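Local coordinates for protein 6-phosphogluconate dehydrogenase NAD-binding (Dyadobacter fermentans, PDB 4GBJ) that probably acts as an NAD- or NADP-dependent oxidoreductase of the 6-phosphogluconate and 3-hydroxyisobutyrate dehydrogenase type, at residues L69-E77 with S97-L107; F238-L249 with A262-L273. All blocks are in the same frame, centred on the assembly; numbering follows the deposited sequence.

Interaction 1: L69-E77 with S97-L107; sequences LADDAAVEE and STISPETSRQL
L69 gives its backbone N to S97 OG, a 2.7 Å hydrogen bond that ties the exits of two neighbouring strands together; with S97 OG set beside its own backbone N (chi1 -57°), the hydroxyl is turned toward the 69-77 segment. A water continues the link, donating to L69 O and accepting from T98 N. D71 then caps helix 72-77, its OD1 taking A74 N at 2.9 Å nearly end-on to the C-O bond. The polar centre is D72, whose OD2 is gripped twice. T103 OG1 donates to the anti lone pair of D72 OD2 at 2.8 Å, while S100 N reaches D72 OD2 from the syn side at 3.0 Å, about 30° out of the carboxylate plane. S100 is the N-cap of helix 101-107 and T103 lies in its first turn, so the carboxylate of one helix start is fastened to the start of the other. The methyl I99 CG2 packs 3.6 Å from D72 N. V75 turns inward: CG1 meets L107 CD1 at 3.5 Å, and CG2 rests near S97 OG. E76, at the solvent edge, reaches across T103, its OE2 3.3 Å from T103 CG2. The helices run almost parallel, 8° apart, and start just beyond the neighbouring parallel strands 64-67 and 92-95 of the Rossmann-type sheet. L107 and I99 also pack on Y118 of strand 117-124, and T98 touches K174, the predicted active-site lysine of helix 169-197.

Interaction 2: F238-L249 with A262-L273; sequences FPLGLKDINLTL and ADIIRNRFISGL
F269 drives its ring between F238, G241, L242 and I245 as a knob into a hole. Its edge points at the face of F238 in a T-shaped pair, centroids 4.9 Å apart and planes at 65°, with F269 CD1 3.6 Å above the centre of the F238 ring. One face of F269 lies against the backbone of G241, whose CA makes a CH-pi contact 3.9 Å from the ring centroid; a CB on G241 would clash with F269 CZ. A CB on G272 would likewise clash with F238 CZ, which lies 3.7 Å from G272 CA. An alanine in place of F269 is likely to open a gap beside G241, leaving the F238 face without its aromatic partner. Around this centre, L242 fits among R266, F269, I270 and L273, and I245 CD1 presses on A262 CB at 3.7 Å. Set anti to the backbone N (chi1 -160°), I245 CG1 is carried to I265 CG2. At the rim the extended R266 chain passes L249, with N246 OD1 at the guanidinium edge, and a water joins N246 ND2 to R266 NE, weakly at the latter. Farther out, the R268 guanidinium leads off to salt bridges with E186 and D292. With no clear direct hydrogen bond between them, these antiparallel helices, crossing at -150°, are held chiefly by shape and apolar contact, polar groups confined to the margin.

Overall arrangement
Interaction 1 belongs to the Rossmann-type part, which probably binds the nucleotide, and interaction 2 to the all-helical part that follows, their centres about 18 Å apart. The first joins nearly parallel helices at their starts, and its grip is largely polar; the second joins antiparallel helices along their flanks through a mostly apolar, aromatic core. Both are partly buried, but interaction 1 has a carboxylate at its centre, whereas interaction 2 keeps its charges at the rim. Helix 238-254 links them directly: K243, D244 and L247 reach the loops and helix start of interaction 1, while other positions serve interaction 2. Helix 169-197 touches both; the second subunit comes near several residues of interaction 2 but only R105 in interaction 1.

Interaction 1: L69-E77 with S97-L107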
loop_
_atom_site.group_PDB
_atom_site.type_symbol
_atom_site.label_atom_id
_atom_site.label_comp_id
_atom_site.label_asym_id
_atom_site.label_seq_id
_atom_site.Cartn_x
_atom_site.Cartn_y
_atom_site.Cartn_z
ATOM N N LEU B 69 -5.074 -5.756 -26.224
ATOM C CA LEU B 69 -6.484 -6.082 -26.287
ATOM C C LEU B 69 -7.050 -6.235 -24.891
ATOM O O LEU B 69 -6.304 -6.196 -23.917
ATOM C CB LEU B 69 -6.660 -7.342 -27.128
ATOM C CG LEU B 69 -6.100 -7.233 -28.570
ATOM C CD1 LEU B 69 -6.004 -8.579 -29.223
ATOM C CD2 LEU B 69 -6.975 -6.358 -29.450
ATOM N N ALA B 70 -8.381 -6.235 -24.798
ATOM C CA ALA B 70 -9.101 -6.179 -23.527
ATOM C C ALA B 70 -8.864 -7.344 -22.625
ATOM O O ALA B 70 -8.772 -7.139 -21.411
ATOM C CB ALA B 70 -10.605 -6.060 -23.755
ATOM N N ASP B 71 -8.866 -8.561 -23.176
ATOM C CA ASP B 71 -8.811 -9.756 -22.348
ATOM C C ASP B 71 -8.266 -10.987 -23.085
ATOM O O ASP B 71 -7.992 -10.929 -24.279
ATOM C CB ASP B 71 -10.244 -10.032 -21.828
ATOM C CG ASP B 71 -11.321 -10.168 -22.876
ATOM O OD1 ASP B 71 -11.036 -10.751 -23.962
ATOM O OD2 ASP B 71 -12.470 -9.751 -22.597
ATOM N N ASP B 72 -8.176 -12.111 -22.358
ATOM C CA ASP B 72 -7.639 -13.398 -22.832
ATOM C C ASP B 72 -8.366 -13.898 -24.074
ATOM O O ASP B 72 -7.704 -14.284 -25.039
ATOM C CB ASP B 72 -7.739 -14.455 -21.715
ATOM C CG ASP B 72 -7.004 -14.058 -20.434
ATOM O OD1 ASP B 72 -7.306 -12.993 -19.887
ATOM O OD2 ASP B 72 -6.197 -14.858 -19.940
ATOM N N ALA B 73 -9.722 -13.846 -24.085
ATOM C CA ALA B 73 -10.467 -14.308 -25.251
ATOM C C ALA B 73 -10.172 -13.447 -26.487
ATOM O O ALA B 73 -10.099 -13.992 -27.577
ATOM C CB ALA B 73 -11.965 -14.349 -24.979
ATOM N N ALA B 74 -10.016 -12.122 -26.338
ATOM C CA ALA B 74 -9.696 -11.262 -27.471
ATOM C C ALA B 74 -8.314 -11.642 -28.087
ATOM O O ALA B 74 -8.175 -11.664 -29.304
ATOM C CB ALA B 74 -9.699 -9.800 -27.059
ATOM N N VAL B 75 -7.332 -12.014 -27.258
ATOM C CA VAL B 75 -5.984 -12.356 -27.766
ATOM C C VAL B 75 -6.025 -13.705 -28.464
ATOM O O VAL B 75 -5.441 -13.878 -29.546
ATOM C CB VAL B 75 -4.913 -12.308 -26.647
ATOM C CG1 VAL B 75 -3.542 -12.672 -27.198
ATOM C CG2 VAL B 75 -4.865 -10.921 -26.003
ATOM N N GLU B 76 -6.712 -14.670 -27.866
ATOM C CA GLU B 76 -6.824 -16.009 -28.461
ATOM C C GLU B 76 -7.599 -15.994 -29.779
ATOM O O GLU B 76 -7.245 -16.734 -30.686
ATOM C CB GLU B 76 -7.503 -16.969 -27.502
ATOM C CG GLU B 76 -6.648 -17.308 -26.297
ATOM C CD GLU B 76 -7.412 -18.090 -25.236
ATOM O OE1 GLU B 76 -8.450 -18.702 -25.579
ATOM O OE2 GLU B 76 -6.992 -18.073 -24.059
ATOM N N GLU B 77 -8.658 -15.159 -29.875
ATOM C CA GLU B 77 -9.492 -15.052 -31.097
ATOM C C GLU B 77 -8.665 -14.484 -32.240
ATOM O O GLU B 77 -8.828 -14.864 -33.392
ATOM C CB GLU B 77 -10.722 -14.151 -30.825
ATOM C CG GLU B 77 -11.440 -13.551 -32.040
ATOM C CD GLU B 77 -12.588 -12.622 -31.683
ATOM O OE1 GLU B 77 -12.571 -12.042 -30.572
ATOM O OE2 GLU B 77 -13.483 -12.434 -32.539
ATOM N N SER B 97 -1.333 -7.177 -23.561
ATOM C CA SER B 97 -2.597 -7.258 -22.850
ATOM C C SER B 97 -2.421 -7.809 -21.418
ATOM O O SER B 97 -1.541 -8.634 -21.176
ATOM C CB SER B 97 -3.541 -8.188 -23.599
ATOM O OG SER B 97 -3.745 -7.759 -24.931
ATOM N N THR B 98 -3.302 -7.417 -20.512
ATOM C CA THR B 98 -3.326 -7.990 -19.162
ATOM C C THR B 98 -4.087 -9.305 -19.230
ATOM O O THR B 98 -5.316 -9.348 -19.235
ATOM C CB THR B 98 -3.951 -7.060 -18.166
ATOM O OG1 THR B 98 -3.263 -5.819 -18.224
ATOM C CG2 THR B 98 -3.920 -7.626 -16.768
ATOM N N ILE B 99 -3.358 -10.368 -19.263
ATOM C CA ILE B 99 -3.940 -11.693 -19.381
ATOM C C ILE B 99 -3.228 -12.654 -18.470
ATOM O O ILE B 99 -2.223 -12.337 -17.843
ATOM C CB ILE B 99 -3.902 -12.195 -20.856
ATOM C CG1 ILE B 99 -2.504 -12.406 -21.340
ATOM C CG2 ILE B 99 -4.719 -11.282 -21.754
ATOM C CD1 ILE B 99 -2.437 -12.973 -22.772
ATOM N N SER B 100 -3.792 -13.820 -18.395
ATOM C CA SER B 100 -3.297 -14.895 -17.584
ATOM C C SER B 100 -1.928 -15.397 -18.055
ATOM O O SER B 100 -1.762 -15.651 -19.246
ATOM C CB SER B 100 -4.292 -16.072 -17.664
ATOM O OG SER B 100 -3.744 -17.277 -17.166
ATOM N N PRO B 101 -1.035 -15.742 -17.112
ATOM C CA PRO B 101 0.209 -16.456 -17.478
ATOM C C PRO B 101 -0.051 -17.707 -18.308
ATOM O O PRO B 101 0.687 -18.011 -19.233
ATOM C CB PRO B 101 0.778 -16.873 -16.111
ATOM C CG PRO B 101 0.238 -15.932 -15.179
ATOM C CD PRO B 101 -1.082 -15.464 -15.667
ATOM N N GLU B 102 -1.107 -18.450 -17.954
ATOM C CA GLU B 102 -1.475 -19.651 -18.699
ATOM C C GLU B 102 -1.835 -19.336 -20.148
ATOM O O GLU B 102 -1.451 -20.102 -21.040
ATOM C CB GLU B 102 -2.649 -20.332 -18.027
ATOM C CG GLU B 102 -3.208 -21.555 -18.750
ATOM C CD GLU B 102 -4.429 -22.079 -18.023
ATOM O OE1 GLU B 102 -5.526 -21.515 -18.245
ATOM O OE2 GLU B 102 -4.272 -22.968 -17.153
ATOM N N THR B 103 -2.603 -18.253 -20.394
ATOM C CA THR B 103 -2.946 -17.898 -21.773
ATOM C C THR B 103 -1.650 -17.573 -22.536
ATOM O O THR B 103 -1.488 -17.974 -23.668
ATOM C CB THR B 103 -3.945 -16.735 -21.823
ATOM O OG1 THR B 103 -5.140 -17.151 -21.185
ATOM C CG2 THR B 103 -4.294 -16.318 -23.246
ATOM N N SER B 104 -0.729 -16.824 -21.904
ATOM C CA SER B 104 0.529 -16.472 -22.548
ATOM C C SER B 104 1.378 -17.674 -22.873
ATOM O O SER B 104 1.869 -17.752 -23.980
ATOM C CB SER B 104 1.337 -15.543 -21.660
ATOM O OG SER B 104 0.740 -14.263 -21.748
ATOM N N ARG B 105 1.539 -18.611 -21.920
ATOM C CA ARG B 105 2.350 -19.813 -22.121
ATOM C C ARG B 105 1.745 -20.682 -23.219
ATOM O O ARG B 105 2.487 -21.231 -24.002
ATOM C CB ARG B 105 2.462 -20.600 -20.822
ATOM C CG ARG B 105 3.247 -19.876 -19.721
ATOM C CD ARG B 105 2.968 -20.543 -18.357
ATOM N NE ARG B 105 3.725 -19.894 -17.282
ATOM C CZ ARG B 105 3.360 -19.821 -16.001
ATOM N NH1 ARG B 105 2.231 -20.391 -15.583
ATOM N NH2 ARG B 105 4.128 -19.193 -15.124
ATOM N N GLN B 106 0.403 -20.767 -23.304
ATOM C CA GLN B 106 -0.287 -21.555 -24.343
ATOM C C GLN B 106 -0.040 -20.956 -25.701
ATOM O O GLN B 106 0.385 -21.660 -26.593
ATOM C CB GLN B 106 -1.797 -21.586 -24.085
ATOM C CG GLN B 106 -2.241 -22.523 -22.988
ATOM C CD GLN B 106 -3.728 -22.359 -22.710
ATOM O OE1 GLN B 106 -4.421 -21.518 -23.322
ATOM N NE2 GLN B 106 -4.257 -23.180 -21.796
ATOM N N LEU B 107 -0.259 -19.630 -25.841
ATOM C CA LEU B 107 -0.017 -18.927 -27.101
ATOM C C LEU B 107 1.450 -18.971 -27.500
ATOM O O LEU B 107 1.750 -19.171 -28.680
ATOM C CB LEU B 107 -0.493 -17.478 -27.033
ATOM C CG LEU B 107 -2.005 -17.318 -26.955
ATOM C CD1 LEU B 107 -2.359 -15.938 -26.497
ATOM C CD2 LEU B 107 -2.675 -17.644 -28.302
HETATM O O HOH W 1 -5.577 -5.821 -21.346
#

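Interaction 2: F238-L249 with A262-L273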
loop_
_atom_site.group_PDB
_atom_site.type_symbol
_atom_site.label_atom_id
_atom_site.label_comp_id
_atom_site.label_asym_id
_atom_site.label_seq_id
_atom_site.Cartn_x
_atom_site.Cartn_y
_atom_site.Cartn_z
ATOM N N PHE B 238 -15.997 -1.244 -13.415
ATOM C CA PHE B 238 -16.082 -2.115 -12.219
ATOM C C PHE B 238 -16.002 -3.610 -12.521
ATOM O O PHE B 238 -15.184 -4.311 -11.899
ATOM C CB PHE B 238 -17.350 -1.789 -11.414
ATOM C CG PHE B 238 -17.470 -2.346 -10.037
ATOM C CD1 PHE B 238 -16.929 -1.664 -8.953
ATOM C CD2 PHE B 238 -18.277 -3.457 -9.784
ATOM C CE1 PHE B 238 -17.043 -2.169 -7.661
ATOM C CE2 PHE B 238 -18.435 -3.941 -8.485
ATOM C CZ PHE B 238 -17.799 -3.300 -7.423
ATOM N N PRO B 239 -16.770 -4.135 -13.468
ATOM C CA PRO B 239 -16.695 -5.577 -13.736
ATOM C C PRO B 239 -15.288 -6.018 -14.148
ATOM O O PRO B 239 -14.938 -7.177 -13.924
ATOM C CB PRO B 239 -17.711 -5.800 -14.863
ATOM C CG PRO B 239 -18.612 -4.625 -14.797
ATOM C CD PRO B 239 -17.756 -3.480 -14.353
ATOM N N LEU B 240 -14.472 -5.099 -14.708
ATOM C CA LEU B 240 -13.112 -5.461 -15.112
ATOM C C LEU B 240 -12.212 -5.744 -13.884
ATOM O O LEU B 240 -11.290 -6.522 -14.001
ATOM C CB LEU B 240 -12.499 -4.393 -16.040
ATOM C CG LEU B 240 -13.277 -4.187 -17.314
ATOM C CD1 LEU B 240 -12.699 -3.049 -18.126
ATOM C CD2 LEU B 240 -13.370 -5.468 -18.153
ATOM N N GLY B 241 -12.532 -5.212 -12.708
ATOM C CA GLY B 241 -11.767 -5.518 -11.510
ATOM C C GLY B 241 -11.939 -6.947 -11.087
ATOM O O GLY B 241 -10.983 -7.605 -10.648
ATOM N N LEU B 242 -13.164 -7.445 -11.230
ATOM C CA LEU B 242 -13.511 -8.820 -10.918
ATOM C C LEU B 242 -12.796 -9.772 -11.868
ATOM O O LEU B 242 -12.249 -10.771 -11.431
ATOM C CB LEU B 242 -15.039 -9.020 -10.971
ATOM C CG LEU B 242 -15.583 -10.435 -10.671
ATOM C CD1 LEU B 242 -15.042 -10.969 -9.380
ATOM C CD2 LEU B 242 -17.070 -10.462 -10.713
ATOM N N LYS B 243 -12.796 -9.463 -13.164
ATOM C CA LYS B 243 -12.082 -10.261 -14.173
ATOM C C LYS B 243 -10.596 -10.402 -13.774
ATOM O O LYS B 243 -10.076 -11.516 -13.726
ATOM C CB LYS B 243 -12.172 -9.592 -15.547
ATOM C CG LYS B 243 -11.466 -10.373 -16.693
ATOM C CD LYS B 243 -11.446 -9.609 -18.038
ATOM C CE LYS B 243 -10.454 -8.450 -18.126
ATOM N NZ LYS B 243 -9.016 -8.886 -17.985
ATOM N N ASP B 244 -9.973 -9.280 -13.345
ATOM C CA ASP B 244 -8.559 -9.277 -12.986
ATOM C C ASP B 244 -8.272 -10.043 -11.689
ATOM O O ASP B 244 -7.328 -10.838 -11.670
ATOM C CB ASP B 244 -7.975 -7.850 -12.907
ATOM C CG ASP B 244 -7.511 -7.263 -14.253
ATOM O OD1 ASP B 244 -7.558 -8.009 -15.300
ATOM O OD2 ASP B 244 -7.033 -6.090 -14.259
ATOM N N ILE B 245 -9.053 -9.852 -10.635
ATOM C CA ILE B 245 -8.797 -10.596 -9.405
ATOM C C ILE B 245 -9.024 -12.112 -9.620
ATOM O O ILE B 245 -8.336 -12.905 -9.005
ATOM C CB ILE B 245 -9.586 -10.047 -8.201
ATOM C CG1 ILE B 245 -8.975 -10.467 -6.901
ATOM C CG2 ILE B 245 -11.063 -10.424 -8.228
ATOM C CD1 ILE B 245 -7.568 -9.845 -6.617
ATOM N N ASN B 246 -9.972 -12.501 -10.443
ATOM C CA ASN B 246 -10.198 -13.909 -10.771
ATOM C C ASN B 246 -9.036 -14.507 -11.537
ATOM O O ASN B 246 -8.723 -15.682 -11.288
ATOM C CB ASN B 246 -11.481 -14.125 -11.539
ATOM C CG ASN B 246 -12.721 -14.075 -10.652
ATOM O OD1 ASN B 246 -12.681 -14.316 -9.451
ATOM N ND2 ASN B 246 -13.863 -13.740 -11.205
ATOM N N LEU B 247 -8.334 -13.714 -12.413
ATOM C CA LEU B 247 -7.122 -14.210 -13.098
ATOM C C LEU B 247 -6.047 -14.499 -12.035
ATOM O O LEU B 247 -5.359 -15.496 -12.104
ATOM C CB LEU B 247 -6.580 -13.187 -14.111
ATOM C CG LEU B 247 -7.400 -12.869 -15.379
ATOM C CD1 LEU B 247 -6.679 -11.899 -16.220
ATOM C CD2 LEU B 247 -7.679 -14.120 -16.204
ATOM N N THR B 248 -5.907 -13.601 -11.051
ATOM C CA THR B 248 -4.949 -13.763 -9.961
ATOM C C THR B 248 -5.263 -15.016 -9.138
ATOM O O THR B 248 -4.355 -15.798 -8.812
ATOM C CB THR B 248 -4.957 -12.503 -9.121
ATOM O OG1 THR B 248 -4.555 -11.429 -9.968
ATOM C CG2 THR B 248 -4.083 -12.620 -7.862
ATOM N N LEU B 249 -6.513 -15.175 -8.745
ATOM C CA LEU B 249 -6.908 -16.338 -7.959
ATOM C C LEU B 249 -6.672 -17.635 -8.719
ATOM O O LEU B 249 -6.199 -18.598 -8.119
ATOM C CB LEU B 249 -8.353 -16.238 -7.518
ATOM C CG LEU B 249 -8.607 -15.178 -6.449
ATOM C CD1 LEU B 249 -10.105 -14.770 -6.410
ATOM C CD2 LEU B 249 -8.145 -15.692 -5.067
ATOM N N ALA B 262 -7.015 -11.560 -1.635
ATOM C CA ALA B 262 -7.697 -11.567 -2.947
ATOM C C ALA B 262 -9.157 -12.113 -2.856
ATOM O O ALA B 262 -10.029 -11.655 -3.592
ATOM C CB ALA B 262 -6.882 -12.343 -3.972
ATOM N N ASP B 263 -9.438 -13.044 -1.918
ATOM C CA ASP B 263 -10.797 -13.575 -1.693
ATOM C C ASP B 263 -11.756 -12.452 -1.282
ATOM O O ASP B 263 -12.851 -12.343 -1.826
ATOM C CB ASP B 263 -10.796 -14.641 -0.605
ATOM C CG ASP B 263 -9.903 -15.853 -0.853
ATOM O OD1 ASP B 263 -9.498 -16.076 -2.018
ATOM O OD2 ASP B 263 -9.660 -16.597 0.086
ATOM N N ILE B 264 -11.280 -11.578 -0.375
ATOM C CA ILE B 264 -12.005 -10.405 0.119
ATOM C C ILE B 264 -12.263 -9.455 -1.038
ATOM O O ILE B 264 -13.387 -9.075 -1.204
ATOM C CB ILE B 264 -11.262 -9.698 1.252
ATOM C CG1 ILE B 264 -11.048 -10.618 2.494
ATOM C CG2 ILE B 264 -11.944 -8.382 1.668
ATOM C CD1 ILE B 264 -12.063 -11.002 3.147
ATOM N N ILE B 265 -11.260 -9.165 -1.883
ATOM C CA ILE B 265 -11.396 -8.277 -3.038
ATOM C C ILE B 265 -12.425 -8.825 -3.998
ATOM O O ILE B 265 -13.324 -8.093 -4.432
ATOM C CB ILE B 265 -10.019 -8.094 -3.714
ATOM C CG1 ILE B 265 -9.040 -7.280 -2.815
ATOM C CG2 ILE B 265 -10.109 -7.508 -5.074
ATOM C CD1 ILE B 265 -9.450 -5.937 -2.471
ATOM N N ARG B 266 -12.325 -10.122 -4.308
ATOM C CA ARG B 266 -13.320 -10.758 -5.159
ATOM C C ARG B 266 -14.742 -10.540 -4.623
ATOM O O ARG B 266 -15.619 -10.159 -5.395
ATOM C CB ARG B 266 -13.044 -12.260 -5.302
ATOM C CG ARG B 266 -14.097 -13.030 -6.090
ATOM C CD ARG B 266 -13.602 -14.451 -6.342
ATOM N NE ARG B 266 -14.672 -15.314 -6.837
ATOM C CZ ARG B 266 -15.652 -15.829 -6.101
ATOM N NH1 ARG B 266 -15.735 -15.555 -4.798
ATOM N NH2 ARG B 266 -16.573 -16.591 -6.661
ATOM N N ASN B 267 -14.969 -10.739 -3.332
ATOM C CA ASN B 267 -16.330 -10.565 -2.748
ATOM C C ASN B 267 -16.779 -9.131 -2.798
ATOM O O ASN B 267 -17.982 -8.906 -2.981
ATOM C CB ASN B 267 -16.431 -11.110 -1.310
ATOM C CG ASN B 267 -16.443 -12.629 -1.299
ATOM O OD1 ASN B 267 -16.738 -13.267 -2.292
ATOM N ND2 ASN B 267 -16.038 -13.246 -0.205
ATOM N N ARG B 268 -15.830 -8.139 -2.707
ATOM C CA ARG B 268 -16.241 -6.748 -2.853
ATOM C C ARG B 268 -16.867 -6.476 -4.245
ATOM O O ARG B 268 -17.834 -5.735 -4.341
ATOM C CB ARG B 268 -15.068 -5.802 -2.664
ATOM C CG ARG B 268 -14.421 -5.823 -1.320
ATOM C CD ARG B 268 -15.427 -5.649 -0.216
ATOM N NE ARG B 268 -14.817 -5.257 1.046
ATOM C CZ ARG B 268 -15.464 -5.161 2.205
ATOM N NH1 ARG B 268 -16.747 -5.452 2.281
ATOM N NH2 ARG B 268 -14.818 -4.807 3.304
ATOM N N PHE B 269 -16.279 -7.024 -5.294
ATOM C CA PHE B 269 -16.806 -6.874 -6.660
ATOM C C PHE B 269 -18.111 -7.598 -6.839
ATOM O O PHE B 269 -19.051 -7.031 -7.411
ATOM C CB PHE B 269 -15.833 -7.358 -7.740
ATOM C CG PHE B 269 -14.665 -6.423 -7.936
ATOM C CD1 PHE B 269 -14.862 -5.130 -8.398
ATOM C CD2 PHE B 269 -13.376 -6.801 -7.563
ATOM C CE1 PHE B 269 -13.804 -4.235 -8.472
ATOM C CE2 PHE B 269 -12.326 -5.913 -7.654
ATOM C CZ PHE B 269 -12.538 -4.643 -8.134
ATOM N N ILE B 270 -18.198 -8.851 -6.348
ATOM C CA ILE B 270 -19.459 -9.625 -6.491
ATOM C C ILE B 270 -20.625 -8.866 -5.792
ATOM O O ILE B 270 -21.706 -8.669 -6.364
ATOM C CB ILE B 270 -19.298 -11.054 -5.937
ATOM C CG1 ILE B 270 -18.277 -11.835 -6.811
ATOM C CG2 ILE B 270 -20.630 -11.771 -5.926
ATOM C CD1 ILE B 270 -17.856 -13.161 -6.224
ATOM N N SER B 271 -20.386 -8.449 -4.553
ATOM C CA SER B 271 -21.362 -7.700 -3.764
ATOM C C SER B 271 -21.676 -6.352 -4.411
ATOM O O SER B 271 -22.843 -5.959 -4.452
ATOM C CB SER B 271 -20.900 -7.514 -2.319
ATOM O OG SER B 271 -21.963 -6.948 -1.572
ATOM N N GLY B 272 -20.661 -5.677 -4.970
ATOM C CA GLY B 272 -20.891 -4.424 -5.656
ATOM C C GLY B 272 -21.774 -4.574 -6.879
ATOM O O GLY B 272 -22.580 -3.689 -7.187
ATOM N N LEU B 273 -21.606 -5.674 -7.618
ATOM C CA LEU B 273 -22.488 -5.957 -8.751
ATOM C C LEU B 273 -23.914 -6.251 -8.248
ATOM O O LEU B 273 -24.891 -5.826 -8.868
ATOM C CB LEU B 273 -21.941 -7.115 -9.573
ATOM C CG LEU B 273 -20.706 -6.808 -10.420
ATOM C CD1 LEU B 273 -20.147 -8.109 -10.997
ATOM C CD2 LEU B 273 -21.016 -5.780 -11.545
HETATM O O HOH W 2 -15.997 -14.781 -9.619
#